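Local coordinates for protein glutamate--tRNA ligase (Elizabethkingia anophelis, PDB 6B1Z) that probably attaches glutamate to its cognate tRNA in an ATP-dependent reaction, as a class I aminoacyl-tRNA synthetase does, at residues D100-Q105 / M246-P251; D110-A115 / Y167-K172; F171-D176 / N194-K199; D176-L181 / K188-T193. All blocks are in the same frame, centred on the assembly; numbering follows the deposited sequence.

Contact 1. Residues D100-Q105 / M246-P251; sequences DRYTEQ and MGWDAP. With EDO (1,2-ethanediol), chain B.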
# COMPACT_ATOMS: atom_id res chain seq x y z
N ASP A 100 -1.83 -19.18 -28.27
CA ASP A 100 -2.41 -19.80 -29.46
C ASP A 100 -2.36 -21.32 -29.37
O ASP A 100 -3.31 -22.01 -29.74
CB ASP A 100 -1.68 -19.33 -30.71
CG ASP A 100 -2.01 -17.90 -31.08
OD1 ASP A 100 -2.92 -17.29 -30.48
OD2 ASP A 100 -1.32 -17.37 -31.98
N ARG A 101 -1.24 -21.86 -28.88
CA ARG A 101 -1.10 -23.30 -28.71
C ARG A 101 -2.20 -23.86 -27.82
O ARG A 101 -2.83 -24.87 -28.15
CB ARG A 101 0.30 -23.59 -28.13
CG ARG A 101 0.59 -25.04 -27.77
CD ARG A 101 2.11 -25.30 -27.71
NE ARG A 101 2.72 -24.90 -26.44
CZ ARG A 101 3.61 -23.91 -26.31
NH1 ARG A 101 3.99 -23.20 -27.37
NH2 ARG A 101 4.11 -23.63 -25.11
N TYR A 102 -2.47 -23.18 -26.69
CA TYR A 102 -3.45 -23.69 -25.74
C TYR A 102 -4.88 -23.36 -26.13
O TYR A 102 -5.80 -24.09 -25.75
CB TYR A 102 -3.11 -23.19 -24.34
CG TYR A 102 -1.82 -23.84 -23.87
CD1 TYR A 102 -1.68 -25.22 -23.90
CD2 TYR A 102 -0.74 -23.07 -23.47
CE1 TYR A 102 -0.51 -25.82 -23.50
CE2 TYR A 102 0.44 -23.67 -23.06
CZ TYR A 102 0.54 -25.04 -23.08
OH TYR A 102 1.72 -25.64 -22.67
N THR A 103 -5.08 -22.30 -26.92
CA THR A 103 -6.40 -22.09 -27.52
C THR A 103 -6.76 -23.26 -28.44
O THR A 103 -7.89 -23.77 -28.39
CB THR A 103 -6.41 -20.76 -28.27
OG1 THR A 103 -6.28 -19.69 -27.33
CG2 THR A 103 -7.70 -20.58 -29.05
N GLU A 104 -5.82 -23.69 -29.28
CA GLU A 104 -6.07 -24.86 -30.13
C GLU A 104 -6.39 -26.09 -29.29
O GLU A 104 -7.30 -26.87 -29.64
CB GLU A 104 -4.86 -25.12 -31.04
CG GLU A 104 -5.04 -26.31 -31.97
CD GLU A 104 -3.76 -26.70 -32.69
OE1 GLU A 104 -2.73 -26.02 -32.51
OE2 GLU A 104 -3.79 -27.71 -33.43
N GLN A 105 -5.70 -26.26 -28.16
CA GLN A 105 -5.93 -27.43 -27.32
C GLN A 105 -7.33 -27.41 -26.72
O GLN A 105 -8.07 -28.41 -26.81
CB GLN A 105 -4.88 -27.50 -26.21
CG GLN A 105 -5.01 -28.75 -25.34
CD GLN A 105 -4.03 -28.80 -24.19
OE1 GLN A 105 -2.88 -28.37 -24.32
NE2 GLN A 105 -4.48 -29.33 -23.06
N MET A 246 -7.91 -28.64 -19.47
CA MET A 246 -6.60 -28.73 -20.09
C MET A 246 -5.86 -30.01 -19.73
O MET A 246 -4.76 -30.24 -20.26
CB MET A 246 -5.75 -27.52 -19.71
CG MET A 246 -6.38 -26.16 -20.12
SD MET A 246 -6.72 -25.99 -21.88
CE MET A 246 -5.04 -25.76 -22.51
N GLY A 247 -6.43 -30.82 -18.85
CA GLY A 247 -5.78 -32.02 -18.35
C GLY A 247 -4.66 -31.75 -17.38
O GLY A 247 -3.71 -32.55 -17.29
N TRP A 248 -4.74 -30.64 -16.63
CA TRP A 248 -3.68 -30.17 -15.76
C TRP A 248 -4.10 -30.19 -14.29
O TRP A 248 -5.29 -30.19 -13.96
CB TRP A 248 -3.27 -28.73 -16.11
CG TRP A 248 -2.72 -28.52 -17.48
CD1 TRP A 248 -2.17 -29.47 -18.32
CD2 TRP A 248 -2.66 -27.28 -18.19
NE1 TRP A 248 -1.78 -28.88 -19.50
CE2 TRP A 248 -2.08 -27.54 -19.45
CE3 TRP A 248 -3.05 -25.97 -17.87
CZ2 TRP A 248 -1.87 -26.53 -20.39
CZ3 TRP A 248 -2.85 -24.97 -18.82
CH2 TRP A 248 -2.25 -25.26 -20.06
N ASP A 249 -3.09 -30.22 -13.42
CA ASP A 249 -3.30 -30.11 -11.98
C ASP A 249 -3.31 -28.64 -11.56
O ASP A 249 -2.39 -27.89 -11.90
CB ASP A 249 -2.19 -30.85 -11.22
CG ASP A 249 -2.23 -32.34 -11.45
OD1 ASP A 249 -3.33 -32.88 -11.64
OD2 ASP A 249 -1.15 -32.96 -11.44
N ALA A 250 -4.31 -28.25 -10.80
CA ALA A 250 -4.38 -26.87 -10.37
C ALA A 250 -3.39 -26.61 -9.23
O ALA A 250 -3.09 -27.51 -8.44
CB ALA A 250 -5.79 -26.52 -9.91
N PRO A 251 -2.88 -25.38 -9.12
CA PRO A 251 -2.12 -25.00 -7.93
C PRO A 251 -3.06 -24.89 -6.74
O PRO A 251 -4.29 -24.98 -6.87
CB PRO A 251 -1.55 -23.63 -8.29
CG PRO A 251 -2.58 -23.06 -9.23
CD PRO A 251 -3.05 -24.25 -10.05
C1 EDO B . -4.47 -34.28 -14.75
O1 EDO B . -4.29 -34.44 -13.34
C2 EDO B . -5.96 -34.24 -15.07
O2 EDO B . -6.58 -33.09 -14.47
O HOH W 1 -1.22 -29.46 -22.44
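Gln105 OE1 and Trp248 NE1 are joined through one water, which donates to the amide oxygen at 2.7 Å from OE1 and accepts from the indole N-H at 3.0 Å from NE1. The indole N-H is thereby linked to helix 96-106 through the water. Gln105 reaches across on an extended chain, CG anti to the backbone N (chi1 -176°), and its amide lies against the methyl of Met246, with Gln105 CD 3.6 Å from Met246 CE. At the far end of the same amide, NE2 stands 3.0 Å from Met246 O.

One helical turn back, Tyr102 supplies the aromatic half of the contact. The benzo edge of Trp248 drives into one face of the tyrosine ring in a T-shaped stack, planes at 87° and Trp248 CZ2 3.5 Å from Tyr102 CE1. Met246 fills the angle between the two: its chain is bent at chi2 and chi3, which brings CE to 3.7 Å from Tyr102 CD1, while its CB covers a face of the indole. Gly247, at positive phi, ends helix 236-246 in a Schellman motif, and the next residue, Trp248, points toward helix 96-106. Trp248 O accepts a hydrogen bond from O2 of an ethanediol, probably a crystallisation additive.

The contact thus joins helix 96-106 to the end of helix 236-246 and the loop leading to strand 252-256. Helix 210-220 packs against both parties: Ile216 meets Tyr102, Ile215 touches Met246 and Trp248, and His219 stacks on the indole.

Contact 2. Residues D110-A115 / Y167-K172; sequences DYAYLA and YVIRFK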
# COMPACT_ATOMS: atom_id res chain seq x y z
N ASP A 110 -14.92 -30.36 -24.97
CA ASP A 110 -16.29 -29.87 -24.85
C ASP A 110 -16.41 -28.77 -23.81
O ASP A 110 -17.52 -28.51 -23.32
CB ASP A 110 -17.24 -31.02 -24.51
CG ASP A 110 -17.38 -32.02 -25.64
OD1 ASP A 110 -17.02 -33.20 -25.44
OD2 ASP A 110 -17.82 -31.61 -26.74
N TYR A 111 -15.31 -28.11 -23.46
CA TYR A 111 -15.37 -27.04 -22.49
C TYR A 111 -15.29 -25.65 -23.11
O TYR A 111 -15.27 -24.67 -22.37
CB TYR A 111 -14.24 -27.19 -21.46
CG TYR A 111 -14.45 -28.28 -20.44
CD1 TYR A 111 -13.81 -29.50 -20.58
CD2 TYR A 111 -15.28 -28.07 -19.34
CE1 TYR A 111 -13.98 -30.51 -19.63
CE2 TYR A 111 -15.46 -29.07 -18.39
CZ TYR A 111 -14.80 -30.28 -18.54
OH TYR A 111 -14.98 -31.27 -17.60
N ALA A 112 -15.24 -25.56 -24.44
CA ALA A 112 -15.14 -24.26 -25.11
C ALA A 112 -15.99 -24.25 -26.38
O ALA A 112 -16.19 -25.29 -27.03
CB ALA A 112 -13.68 -23.92 -25.45
N TYR A 113 -16.47 -23.07 -26.74
CA TYR A 113 -17.25 -22.90 -27.96
C TYR A 113 -17.05 -21.50 -28.50
O TYR A 113 -16.51 -20.62 -27.83
CB TYR A 113 -18.73 -23.22 -27.70
CG TYR A 113 -19.51 -22.29 -26.78
CD1 TYR A 113 -20.23 -21.23 -27.31
CD2 TYR A 113 -19.56 -22.49 -25.40
CE1 TYR A 113 -20.98 -20.39 -26.50
CE2 TYR A 113 -20.32 -21.64 -24.57
CZ TYR A 113 -21.02 -20.60 -25.14
OH TYR A 113 -21.76 -19.77 -24.36
N LEU A 114 -17.48 -21.29 -29.75
CA LEU A 114 -17.32 -20.01 -30.44
C LEU A 114 -18.60 -19.19 -30.32
O LEU A 114 -19.71 -19.72 -30.44
CB LEU A 114 -17.00 -20.23 -31.92
CG LEU A 114 -15.96 -21.31 -32.27
CD1 LEU A 114 -15.76 -21.36 -33.77
CD2 LEU A 114 -14.66 -21.06 -31.54
N ALA A 115 -18.45 -17.88 -30.08
CA ALA A 115 -19.62 -17.02 -29.93
C ALA A 115 -19.45 -15.78 -30.80
O ALA A 115 -18.39 -15.15 -30.79
CB ALA A 115 -19.84 -16.62 -28.46
N TYR A 167 -15.33 -13.48 -33.69
CA TYR A 167 -15.89 -14.36 -32.66
C TYR A 167 -14.99 -14.37 -31.43
O TYR A 167 -13.78 -14.12 -31.52
CB TYR A 167 -16.09 -15.81 -33.16
CG TYR A 167 -14.80 -16.53 -33.54
CD1 TYR A 167 -14.08 -17.25 -32.60
CD2 TYR A 167 -14.33 -16.50 -34.85
CE1 TYR A 167 -12.90 -17.91 -32.94
CE2 TYR A 167 -13.16 -17.15 -35.20
CZ TYR A 167 -12.45 -17.85 -34.25
OH TYR A 167 -11.28 -18.50 -34.60
N VAL A 168 -15.59 -14.64 -30.28
CA VAL A 168 -14.86 -14.90 -29.06
C VAL A 168 -14.97 -16.39 -28.78
O VAL A 168 -15.81 -17.10 -29.34
CB VAL A 168 -15.36 -14.08 -27.85
CG1 VAL A 168 -15.19 -12.57 -28.09
CG2 VAL A 168 -16.83 -14.43 -27.51
N ILE A 169 -14.10 -16.89 -27.90
CA ILE A 169 -14.21 -18.25 -27.42
C ILE A 169 -14.68 -18.18 -25.98
O ILE A 169 -14.08 -17.48 -25.16
CB ILE A 169 -12.88 -19.02 -27.54
CG1 ILE A 169 -12.47 -19.12 -29.00
CG2 ILE A 169 -12.99 -20.39 -26.85
CD1 ILE A 169 -11.05 -19.58 -29.21
N ARG A 170 -15.77 -18.89 -25.67
CA ARG A 170 -16.35 -18.91 -24.33
C ARG A 170 -16.17 -20.27 -23.69
O ARG A 170 -16.14 -21.30 -24.37
CB ARG A 170 -17.84 -18.59 -24.37
CG ARG A 170 -18.13 -17.11 -24.57
CD ARG A 170 -19.64 -16.85 -24.60
NE ARG A 170 -19.91 -15.44 -24.85
CZ ARG A 170 -19.96 -14.49 -23.91
NH1 ARG A 170 -19.77 -14.80 -22.64
NH2 ARG A 170 -20.20 -13.24 -24.26
N PHE A 171 -16.05 -20.26 -22.36
CA PHE A 171 -16.09 -21.50 -21.61
C PHE A 171 -17.52 -22.04 -21.60
O PHE A 171 -18.47 -21.28 -21.43
CB PHE A 171 -15.62 -21.25 -20.18
CG PHE A 171 -15.54 -22.49 -19.34
CD1 PHE A 171 -14.45 -23.35 -19.44
CD2 PHE A 171 -16.56 -22.80 -18.44
CE1 PHE A 171 -14.37 -24.49 -18.65
CE2 PHE A 171 -16.48 -23.94 -17.66
CZ PHE A 171 -15.41 -24.79 -17.77
N LYS A 172 -17.67 -23.36 -21.77
CA LYS A 172 -19.00 -23.99 -21.71
C LYS A 172 -19.26 -24.51 -20.30
O LYS A 172 -18.82 -25.61 -19.93
CB LYS A 172 -19.10 -25.10 -22.75
CG LYS A 172 -20.51 -25.68 -22.89
CD LYS A 172 -20.50 -26.79 -23.95
CE LYS A 172 -21.87 -27.40 -24.12
NZ LYS A 172 -22.19 -28.34 -23.02
O HOH W 2 -19.14 -28.38 -20.59
O HOH W 3 -20.20 -30.70 -23.25
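Tyr113 and Arg170 form a hydrogen-bonded pair in an antiparallel ladder, in which strand 112-115 runs along strand 168-171 as the outer member of a three-stranded sheet in the catalytic domain. Tyr113 N gives to Arg170 O at 3.0 Å, and Arg170 N returns the bond to Tyr113 O. Two residues on, Ala115 and Val168 exchange the same reciprocal pair of bonds. Beyond the bridged pairs, Lys172 N still reaches Tyr111 O at 2.8 Å. One water bridges the carbonyls of Asp110 and Lys172 by donating to both. Facing outward, Leu114 N bonds to Ser149 OG, and the backbone of Ile169 bonds to strand 200-202.

The side chains of the Tyr113-Arg170 pair find their polar partners outside the ladder. Tyr113 OH bonds to Asp198 OD2 and Arg170 NH1 to Asp198 O, so one residue ties down both ends. A chi1 of 67° sets the tyrosine CG between the backbone N and the carbonyl carbon and leans the ring across strand 168-171, where Arg170 CB sits over its face in a CH-pi contact. Tyr138 adds a cation-pi partner for the guanidinium, whose edge meets Ala115 CB.

Ala112, Leu114, Ile169 and Phe171 make the other face apolar; Leu114 lies alongside Ile169, whose CG2 touches Ala112 CB. Tyr111, preceding the strand, sets its ring nearly parallel to that of Phe171 with little overlap, Tyr111 CD2 coming 3.6 Å from Phe171 CZ.

Contact 3. Residues F171-D176 / N194-K199; sequences FKMPLD and NTLDDK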
# COMPACT_ATOMS: atom_id res chain seq x y z
N PHE A 171 -16.05 -20.26 -22.36
CA PHE A 171 -16.09 -21.50 -21.61
C PHE A 171 -17.52 -22.04 -21.60
O PHE A 171 -18.47 -21.28 -21.43
CB PHE A 171 -15.62 -21.25 -20.18
CG PHE A 171 -15.54 -22.49 -19.34
CD1 PHE A 171 -14.45 -23.35 -19.44
CD2 PHE A 171 -16.56 -22.80 -18.44
CE1 PHE A 171 -14.37 -24.49 -18.65
CE2 PHE A 171 -16.48 -23.94 -17.66
CZ PHE A 171 -15.41 -24.79 -17.77
N LYS A 172 -17.67 -23.36 -21.77
CA LYS A 172 -19.00 -23.99 -21.71
C LYS A 172 -19.26 -24.51 -20.30
O LYS A 172 -18.82 -25.61 -19.93
CB LYS A 172 -19.10 -25.10 -22.75
CG LYS A 172 -20.51 -25.68 -22.89
CD LYS A 172 -20.50 -26.79 -23.95
CE LYS A 172 -21.87 -27.40 -24.12
NZ LYS A 172 -22.19 -28.34 -23.02
N MET A 173 -19.99 -23.73 -19.50
CA MET A 173 -20.24 -24.14 -18.12
C MET A 173 -21.04 -25.43 -18.10
O MET A 173 -22.07 -25.53 -18.78
CB MET A 173 -21.02 -23.07 -17.35
CG MET A 173 -20.19 -22.21 -16.48
SD MET A 173 -19.35 -23.13 -15.17
CE MET A 173 -18.04 -21.92 -14.91
N PRO A 174 -20.59 -26.45 -17.36
CA PRO A 174 -21.36 -27.69 -17.23
C PRO A 174 -22.75 -27.45 -16.68
O PRO A 174 -22.99 -26.49 -15.93
CB PRO A 174 -20.52 -28.52 -16.24
CG PRO A 174 -19.12 -28.00 -16.38
CD PRO A 174 -19.25 -26.53 -16.72
N LEU A 175 -23.68 -28.33 -17.06
CA LEU A 175 -25.03 -28.36 -16.51
C LEU A 175 -25.03 -28.96 -15.10
O LEU A 175 -24.62 -30.11 -14.91
CB LEU A 175 -25.95 -29.15 -17.44
CG LEU A 175 -27.40 -29.36 -16.95
CD1 LEU A 175 -28.08 -28.02 -16.72
CD2 LEU A 175 -28.19 -30.21 -17.92
N ASP A 176 -25.52 -28.19 -14.12
CA ASP A 176 -25.88 -28.71 -12.80
C ASP A 176 -24.80 -29.62 -12.21
O ASP A 176 -25.03 -30.77 -11.85
CB ASP A 176 -27.23 -29.44 -12.90
CG ASP A 176 -27.81 -29.82 -11.54
OD1 ASP A 176 -27.35 -29.28 -10.51
OD2 ASP A 176 -28.72 -30.68 -11.49
N ASN A 194 -24.59 -24.08 -12.24
CA ASN A 194 -25.74 -23.31 -12.70
C ASN A 194 -25.71 -21.86 -12.24
O ASN A 194 -26.43 -21.03 -12.80
CB ASN A 194 -27.04 -23.95 -12.20
CG ASN A 194 -27.38 -25.25 -12.90
OD1 ASN A 194 -26.79 -25.60 -13.92
ND2 ASN A 194 -28.35 -25.97 -12.35
N THR A 195 -24.92 -21.54 -11.21
CA THR A 195 -24.77 -20.15 -10.77
C THR A 195 -23.67 -19.41 -11.52
O THR A 195 -23.46 -18.22 -11.25
CB THR A 195 -24.46 -20.09 -9.26
OG1 THR A 195 -23.14 -20.58 -9.00
CG2 THR A 195 -25.48 -20.90 -8.43
N LEU A 196 -22.98 -20.06 -12.44
CA LEU A 196 -21.79 -19.51 -13.09
C LEU A 196 -22.07 -19.26 -14.57
O LEU A 196 -23.03 -19.77 -15.15
CB LEU A 196 -20.61 -20.46 -12.92
CG LEU A 196 -20.30 -20.86 -11.47
CD1 LEU A 196 -19.17 -21.87 -11.43
CD2 LEU A 196 -19.97 -19.61 -10.61
N ASP A 197 -21.19 -18.48 -15.21
CA ASP A 197 -21.40 -18.00 -16.57
C ASP A 197 -20.38 -18.59 -17.54
O ASP A 197 -19.30 -19.04 -17.13
CB ASP A 197 -21.32 -16.47 -16.64
CG ASP A 197 -22.26 -15.79 -15.68
OD1 ASP A 197 -23.25 -16.42 -15.28
OD2 ASP A 197 -22.01 -14.62 -15.32
N ASP A 198 -20.73 -18.53 -18.83
CA ASP A 198 -19.86 -18.98 -19.92
C ASP A 198 -18.85 -17.88 -20.24
O ASP A 198 -18.93 -17.20 -21.27
CB ASP A 198 -20.69 -19.29 -21.17
CG ASP A 198 -21.62 -20.50 -21.03
OD1 ASP A 198 -21.53 -21.26 -20.04
OD2 ASP A 198 -22.46 -20.66 -21.95
N LYS A 199 -17.86 -17.71 -19.35
CA LYS A 199 -16.98 -16.55 -19.45
C LYS A 199 -16.15 -16.60 -20.72
O LYS A 199 -15.76 -17.66 -21.21
CB LYS A 199 -16.05 -16.47 -18.23
CG LYS A 199 -16.78 -16.12 -16.92
CD LYS A 199 -15.96 -15.16 -16.04
CE LYS A 199 -16.80 -14.58 -14.88
NZ LYS A 199 -16.35 -15.07 -13.54
O HOH W 4 -24.96 -24.58 -15.97
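Asp198 and Asn194 each offer a side-chain oxygen to a backbone N-H of segment 171-176, and a main-chain bond completes the set of three direct hydrogen bonds. The straightest is Phe171 N to Lys199 O, 2.9 Å at 172°, which begins the pairing of strand 168-171 with the chain entering strand 200-202. Met173 N meets Asp198 OD1 at 3.0 Å, approaching from above the carboxylate plane. Asp198 is the centre of an inverse gamma turn, and its other oxygen, OD2, takes a salt bridge from Arg143 besides its tyrosine partner. This buried carboxylate is therefore gripped on both oxygens, which would favour its charged form. At the other end, Asp176 N bonds to Asn194 OD1 at 2.9 Å, again from above the plane, with a bent N-H line of 144°.

One water lies 2.7 Å from Pro174 O and 2.9 Å from Asn194 OD1.

Apolar contact rests on Met173. Its chain, bent at chi2 (-62°), brings CG to 3.4 Å from Asp197 O and lays SD and CE across Leu196, with Met173 CE 3.6 Å from Leu196 CB.

The two loops run together at the foot of the hairpin formed by strands 178-183 and 187-192, and link it to the three-stranded sheet. Helix 236-246 lies alongside, taking Phe171 on Leu238, Leu241 and Leu242, and Leu196 on Ala237.

Contact 4. Residues D176-L181 / K188-T193; sequences DRIINL and KFSVNT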
# COMPACT_ATOMS: atom_id res chain seq x y z
N ASP A 176 -25.52 -28.19 -14.12
CA ASP A 176 -25.88 -28.71 -12.80
C ASP A 176 -24.80 -29.62 -12.21
O ASP A 176 -25.03 -30.77 -11.85
CB ASP A 176 -27.23 -29.44 -12.90
CG ASP A 176 -27.81 -29.82 -11.54
OD1 ASP A 176 -27.35 -29.28 -10.51
OD2 ASP A 176 -28.72 -30.68 -11.49
N ARG A 177 -23.59 -29.06 -12.10
CA ARG A 177 -22.46 -29.79 -11.56
C ARG A 177 -22.01 -29.10 -10.28
O ARG A 177 -21.89 -27.86 -10.25
CB ARG A 177 -21.33 -29.87 -12.59
CG ARG A 177 -20.15 -30.68 -12.11
CD ARG A 177 -19.08 -30.82 -13.21
NE ARG A 177 -17.84 -31.27 -12.61
CZ ARG A 177 -16.68 -31.32 -13.26
NH1 ARG A 177 -16.64 -31.02 -14.56
NH2 ARG A 177 -15.58 -31.70 -12.63
N ILE A 178 -21.76 -29.88 -9.23
CA ILE A 178 -21.26 -29.35 -7.97
C ILE A 178 -19.74 -29.37 -7.99
O ILE A 178 -19.13 -30.43 -8.17
CB ILE A 178 -21.80 -30.15 -6.78
CG1 ILE A 178 -23.32 -30.05 -6.74
CG2 ILE A 178 -21.18 -29.64 -5.48
CD1 ILE A 178 -23.96 -30.98 -5.75
N ILE A 179 -19.13 -28.20 -7.83
CA ILE A 179 -17.68 -28.06 -7.75
C ILE A 179 -17.31 -27.91 -6.28
O ILE A 179 -17.79 -26.99 -5.61
CB ILE A 179 -17.20 -26.85 -8.57
CG1 ILE A 179 -17.79 -26.85 -9.98
CG2 ILE A 179 -15.67 -26.84 -8.62
CD1 ILE A 179 -17.48 -28.10 -10.79
N ASN A 180 -16.46 -28.80 -5.78
CA ASN A 180 -16.01 -28.72 -4.39
C ASN A 180 -14.63 -28.06 -4.36
O ASN A 180 -13.66 -28.61 -4.88
CB ASN A 180 -15.96 -30.11 -3.76
CG ASN A 180 -17.32 -30.78 -3.76
OD1 ASN A 180 -18.30 -30.21 -3.30
ND2 ASN A 180 -17.38 -32.00 -4.30
N LEU A 181 -14.57 -26.87 -3.75
CA LEU A 181 -13.37 -26.04 -3.71
C LEU A 181 -12.74 -26.08 -2.32
O LEU A 181 -13.40 -26.35 -1.31
CB LEU A 181 -13.70 -24.59 -4.10
CG LEU A 181 -14.22 -24.51 -5.54
CD1 LEU A 181 -14.78 -23.14 -5.86
CD2 LEU A 181 -13.12 -24.87 -6.52
N LYS A 188 -13.16 -25.01 2.87
CA LYS A 188 -13.90 -25.80 1.89
C LYS A 188 -15.27 -25.18 1.65
O LYS A 188 -15.96 -24.77 2.60
CB LYS A 188 -14.07 -27.24 2.35
CG LYS A 188 -12.76 -28.03 2.41
CD LYS A 188 -12.98 -29.38 3.04
CE LYS A 188 -11.71 -30.20 3.03
NZ LYS A 188 -11.99 -31.57 3.57
N PHE A 189 -15.67 -25.14 0.39
CA PHE A 189 -17.00 -24.69 0.02
C PHE A 189 -17.33 -25.29 -1.34
O PHE A 189 -16.44 -25.72 -2.08
CB PHE A 189 -17.11 -23.16 0.01
CG PHE A 189 -16.21 -22.50 -1.00
CD1 PHE A 189 -14.87 -22.29 -0.73
CD2 PHE A 189 -16.72 -22.06 -2.21
CE1 PHE A 189 -14.05 -21.67 -1.66
CE2 PHE A 189 -15.91 -21.44 -3.15
CZ PHE A 189 -14.57 -21.24 -2.87
N SER A 190 -18.62 -25.32 -1.65
CA SER A 190 -19.10 -25.89 -2.91
C SER A 190 -19.93 -24.87 -3.67
O SER A 190 -20.60 -24.02 -3.08
CB SER A 190 -19.96 -27.14 -2.67
OG SER A 190 -19.22 -28.11 -1.95
N VAL A 191 -19.89 -24.98 -5.00
CA VAL A 191 -20.56 -24.08 -5.94
C VAL A 191 -21.22 -24.93 -7.02
O VAL A 191 -20.56 -25.80 -7.59
CB VAL A 191 -19.53 -23.12 -6.59
CG1 VAL A 191 -20.13 -22.32 -7.77
CG2 VAL A 191 -18.88 -22.20 -5.55
N ASN A 192 -22.48 -24.65 -7.36
CA ASN A 192 -23.10 -25.30 -8.50
C ASN A 192 -22.84 -24.48 -9.76
O ASN A 192 -23.01 -23.25 -9.77
CB ASN A 192 -24.61 -25.47 -8.27
CG ASN A 192 -25.25 -26.41 -9.29
OD1 ASN A 192 -25.31 -26.11 -10.48
ND2 ASN A 192 -25.72 -27.56 -8.82
N THR A 193 -22.43 -25.16 -10.84
CA THR A 193 -22.16 -24.47 -12.09
C THR A 193 -23.37 -23.72 -12.65
O THR A 193 -23.19 -22.81 -13.47
CB THR A 193 -21.63 -25.45 -13.14
OG1 THR A 193 -22.53 -26.55 -13.30
CG2 THR A 193 -20.29 -25.99 -12.71
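Leu181 lies over the ring of Phe189: its CB is 3.9 Å from the centroid in a CH-pi contact, and Leu181 CD1 comes within 3.4 Å of Phe189 CE2. The phenylalanine ring gets there because chi1 (62°) sets CG between the backbone N and the carbonyl carbon, tipping the ring across the neighbouring strand. Ile179 and Val191 continue this face, and Ile179 CG1 touches the methyl of Thr193.

These residues belong to a beta hairpin, strands 178-183 and 187-192, whose pairs Ile179-Val191 and Leu181-Phe189 each exchange two backbone hydrogen bonds. Mostly polar side chains, with Ile178 among them, occupy the other face. In the conformer given, Ser190 OG donates to Asn180 OD1 at 2.7 Å. Asn192 ND2 reaches Asp176 OD1 at 2.9 Å, nearly along the carboxylate C-O axis, while its own OD1 accepts from Asn194 N.

At the open end Thr193 N bonds to Arg177 O, and Arg177 N to Thr193 OG1 at 3.0 Å. That hydroxyl is also bonded to Pro174 O, and Arg177 forms a salt bridge with Glu244. The chemistry implies a two-sided hairpin, its apolar side held by packing on helix 236-246, where Leu181 meets Val240, and its more exposed side by amide, hydroxyl and carboxylate pairs.

In the fold
All four contacts lie on one side of the chain's centre within the catalytic domain. Contacts 2 and 4 are antiparallel strand ladders rich in backbone bonds, contact 2 the more buried; contact 3 joins them through loops, sharing Phe171 and Lys172 with contact 2 and Asp176 with contact 4. Contact 1, which closes the long chain loop holding the other three, relies instead on aromatic packing and a water, has no fully exposed residue among those that touch, and meets contact 2 where Thr103 packs on Ile169. Contacts 3 and 4 have more exposed residues. Helix 236-246 is common ground: its end enters contact 1, and side chains of contacts 2, 3 and 4 rest on it.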